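Local coordinates for spindle assembly checkpoint serine/threonine-protein kinase BUB1 (Saccharomyces cerevisiae, PDB 3ESL) that acts as a mitotic checkpoint kinase that delays anaphase until chromosomes are bioriented on the spindle, seen here as its conserved all-helical N-terminal domain, at residues Y15-L19 with L32-Y36. Numbering follows the deposited sequence.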
ATOM      1  N   TYR A  15       9.396 -21.741   4.598  1.00 23.34           N
ATOM      2  CA  TYR A  15       8.310 -20.746   4.539  1.00 21.55           C
ATOM      3  C   TYR A  15       7.312 -21.053   3.424  1.00 23.26           C
ATOM      4  O   TYR A  15       6.096 -20.962   3.618  1.00 24.59           O
ATOM      5  CB  TYR A  15       8.881 -19.346   4.376  1.00 24.43           C
ATOM      6  CG  TYR A  15       9.182 -18.646   5.686  1.00 24.41           C
ATOM      7  CD1 TYR A  15       8.154 -18.345   6.593  1.00 25.69           C
ATOM      8  CD2 TYR A  15      10.476 -18.246   6.009  1.00 23.36           C
ATOM      9  CE1 TYR A  15       8.416 -17.685   7.793  1.00 27.82           C
ATOM     10  CE2 TYR A  15      10.747 -17.594   7.218  1.00 26.12           C
ATOM     11  CZ  TYR A  15       9.707 -17.317   8.101  1.00 27.34           C
ATOM     12  OH  TYR A  15       9.954 -16.669   9.295  1.00 28.59           O
ATOM     13  N   GLU A  16       7.825 -21.466   2.267  1.00 22.09           N
ATOM     14  CA  GLU A  16       6.961 -21.761   1.128  1.00 22.57           C
ATOM     15  C   GLU A  16       6.019 -22.910   1.460  1.00 25.75           C
ATOM     16  O   GLU A  16       4.836 -22.867   1.119  1.00 26.79           O
ATOM     17  CB  GLU A  16       7.787 -22.048  -0.138  1.00 24.81           C
ATOM     18  CG  GLU A  16       8.516 -20.841  -0.713  1.00 25.03           C
ATOM     19  CD  GLU A  16       7.594 -19.843  -1.427  1.00 29.29           C
ATOM     20  OE1 GLU A  16       6.458 -20.224  -1.779  1.00 33.73           O
ATOM     21  OE2 GLU A  16       8.024 -18.691  -1.655  1.00 29.72           O
ATOM     22  N   GLN A  17       6.545 -23.929   2.148  1.00 25.09           N
ATOM     23  CA  GLN A  17       5.726 -25.055   2.595  1.00 27.01           C
ATOM     24  C   GLN A  17       4.666 -24.643   3.606  1.00 25.10           C
ATOM     25  O   GLN A  17       3.540 -25.125   3.556  1.00 27.88           O
ATOM     26  CB  GLN A  17       6.602 -26.163   3.180  1.00 29.04           C
ATOM     27  CG  GLN A  17       7.399 -26.918   2.124  1.00 32.40           C
ATOM     28  CD  GLN A  17       8.314 -27.966   2.724  1.00 35.05           C
ATOM     29  OE1 GLN A  17       9.025 -28.667   2.000  1.00 41.61           O
ATOM     30  NE2 GLN A  17       8.312 -28.076   4.049  1.00 37.90           N
ATOM     31  N   ARG A  18       5.039 -23.756   4.529  1.00 26.09           N
ATOM     32  CA  ARG A  18       4.101 -23.232   5.520  1.00 26.62           C
ATOM     33  C   ARG A  18       2.947 -22.472   4.864  1.00 25.44           C
ATOM     34  O   ARG A  18       1.803 -22.584   5.307  1.00 26.89           O
ATOM     35  CB  ARG A  18       4.827 -22.347   6.535  1.00 27.27           C
ATOM     36  CG  ARG A  18       5.724 -23.123   7.500  1.00 29.34           C
ATOM     37  CD  ARG A  18       6.328 -22.208   8.555  1.00 34.44           C
ATOM     38  NE  ARG A  18       5.323 -21.815   9.536  1.00 41.64           N
ATOM     39  CZ  ARG A  18       5.488 -20.879  10.472  1.00 45.62           C
ATOM     40  NH1 ARG A  18       6.627 -20.204  10.565  1.00 45.21           N
ATOM     41  NH2 ARG A  18       4.492 -20.608  11.313  1.00 45.77           N
ATOM     42  N   LEU A  19       3.246 -21.712   3.812  1.00 24.42           N
ATOM     43  CA  LEU A  19       2.194 -21.015   3.065  1.00 25.48           C
ATOM     44  C   LEU A  19       1.212 -22.017   2.468  1.00 29.15           C
ATOM     45  O   LEU A  19       0.004 -21.778   2.454  1.00 30.95           O
ATOM     46  CB  LEU A  19       2.770 -20.119   1.968  1.00 23.26           C
ATOM     47  CG  LEU A  19       3.615 -18.904   2.382  1.00 24.67           C
ATOM     48  CD1 LEU A  19       4.141 -18.182   1.162  1.00 26.97           C
ATOM     49  CD2 LEU A  19       2.811 -17.938   3.277  1.00 26.15           C
ATOM     50  N   LEU A  32       2.003 -14.836   9.122  1.00 19.77           N
ATOM     51  CA  LEU A  32       2.932 -15.759   8.450  1.00 19.39           C
ATOM     52  C   LEU A  32       3.536 -15.073   7.218  1.00 19.04           C
ATOM     53  O   LEU A  32       4.753 -15.125   7.010  1.00 19.04           O
ATOM     54  CB  LEU A  32       2.244 -17.089   8.097  1.00 18.19           C
ATOM     55  CG  LEU A  32       3.074 -18.082   7.255  1.00 19.99           C
ATOM     56  CD1 LEU A  32       4.386 -18.466   7.938  1.00 20.39           C
ATOM     57  CD2 LEU A  32       2.231 -19.331   6.922  1.00 18.85           C
ATOM     58  N   PHE A  33       2.702 -14.414   6.413  0.80 15.16           N
ATOM     59  CA  PHE A  33       3.220 -13.586   5.322  0.80 15.94           C
ATOM     60  C   PHE A  33       4.214 -12.535   5.822  0.80 17.38           C
ATOM     61  O   PHE A  33       5.267 -12.327   5.201  0.80 15.79           O
ATOM     62  CB  PHE A  33       2.085 -12.871   4.562  0.80 15.53           C
ATOM     63  CG  PHE A  33       1.345 -13.748   3.599  0.80 17.48           C
ATOM     64  CD1 PHE A  33       1.958 -14.194   2.420  0.80 18.23           C
ATOM     65  CD2 PHE A  33       0.017 -14.106   3.852  0.80 20.02           C
ATOM     66  CE1 PHE A  33       1.244 -14.986   1.512  0.80 16.06           C
ATOM     67  CE2 PHE A  33      -0.705 -14.890   2.954  0.80 18.34           C
ATOM     68  CZ  PHE A  33      -0.084 -15.331   1.784  0.80 18.22           C
ATOM     69  N   LEU A  34       3.874 -11.847   6.914  1.00 18.28           N
ATOM     70  CA  LEU A  34       4.769 -10.811   7.447  1.00 20.67           C
ATOM     71  C   LEU A  34       6.125 -11.384   7.852  1.00 20.60           C
ATOM     72  O   LEU A  34       7.164 -10.807   7.516  1.00 21.14           O
ATOM     73  CB  LEU A  34       4.146 -10.089   8.648  1.00 19.17           C
ATOM     74  CG  LEU A  34       2.966  -9.179   8.351  1.00 24.82           C
ATOM     75  CD1 LEU A  34       2.360  -8.731   9.671  1.00 25.79           C
ATOM     76  CD2 LEU A  34       3.418  -7.970   7.540  1.00 31.26           C
ATOM     77  N   ASP A  35       6.113 -12.522   8.549  1.00 20.61           N
ATOM     78  CA  ASP A  35       7.361 -13.164   8.994  1.00 22.55           C
ATOM     79  C   ASP A  35       8.238 -13.465   7.790  1.00 21.46           C
ATOM     80  O   ASP A  35       9.436 -13.160   7.775  1.00 21.15           O
ATOM     81  CB  ASP A  35       7.071 -14.463   9.744  1.00 24.41           C
ATOM     82  CG  ASP A  35       6.675 -14.244  11.191  1.00 28.38           C
ATOM     83  OD1 ASP A  35       6.879 -13.133  11.730  1.00 31.67           O
ATOM     84  OD2 ASP A  35       6.164 -15.217  11.789  1.00 31.99           O
ATOM     85  N   TYR A  36       7.618 -14.025   6.756  1.00 19.09           N
ATOM     86  CA  TYR A  36       8.356 -14.427   5.560  1.00 20.74           C
ATOM     87  C   TYR A  36       8.904 -13.204   4.820  1.00 20.79           C
ATOM     88  O   TYR A  36      10.072 -13.173   4.460  1.00 19.39           O
ATOM     89  CB  TYR A  36       7.462 -15.306   4.688  1.00 18.13           C
ATOM     90  CG  TYR A  36       8.106 -15.909   3.456  1.00 21.36           C
ATOM     91  CD1 TYR A  36       9.490 -16.127   3.391  1.00 21.13           C
ATOM     92  CD2 TYR A  36       7.314 -16.309   2.376  1.00 20.09           C
ATOM     93  CE1 TYR A  36      10.073 -16.719   2.255  1.00 22.72           C
ATOM     94  CE2 TYR A  36       7.891 -16.886   1.226  1.00 22.62           C
ATOM     95  CZ  TYR A  36       9.264 -17.090   1.187  1.00 22.89           C
ATOM     96  OH  TYR A  36       9.828 -17.643   0.062  1.00 25.16           O
TER
HETATM   97  O   HOH W   1       7.595 -17.738  11.382  1.00 44.60           O
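Leu32 reaches between Arg18 and Leu19. Its first torsion (chi1 174°) sends the branch toward helix 4-21, where Leu32 CD1 sits over the centre of one face of the Arg18 guanidinium, 3.7 Å from Arg18 CZ, and also meets the edge of the Tyr15 ring; Leu32 CD2 rests against both the Arg18 backbone carbonyl and Leu19 CD2, the latter at 3.9 Å. Phe33 turns one ring face to that same Leu19 methyl, a CH-pi contact with Leu19 CD2 4.1 Å from the Phe33 ring centroid, while Leu23 and Cys63 also touch Phe33. The segments belong to helices 4-21 and 29-47, an antiparallel hairpin (166° between the local axes) at the N-terminal end of this all-helical, TPR-like domain, within the Mad3/BUB1 homology region, and helix 49-67 packs against both. Asp35 joins the first helix through water: one molecule donates to Asp35 OD2, accepts from Arg18 NH1 and makes a weak bond with Tyr15 OH, bridging opposite charges whose nearest atoms, Asp35 OD2 and Arg18 NH1, stay 5.2 Å apart. Tyr36 slides past Tyr15 in the opposite direction, the planes 16° apart but with little ring overlap. Instead, each ring takes an aliphatic carbon of the other residue over a face: Tyr15 CB stands 3.5 Å from the Tyr36 centroid, and Tyr36 CA 3.9 Å from that of Tyr15. At the far end Tyr36 OH donates to Glu16 OE2 (2.7 Å) on its anti side, somewhat out of the carboxylate plane, and Glu16 OE1 forms a salt bridge with Arg62. A phenylalanine in place of Tyr36 removes this donor, and the Glu16 carboxylate would probably be freer to turn beside Arg62.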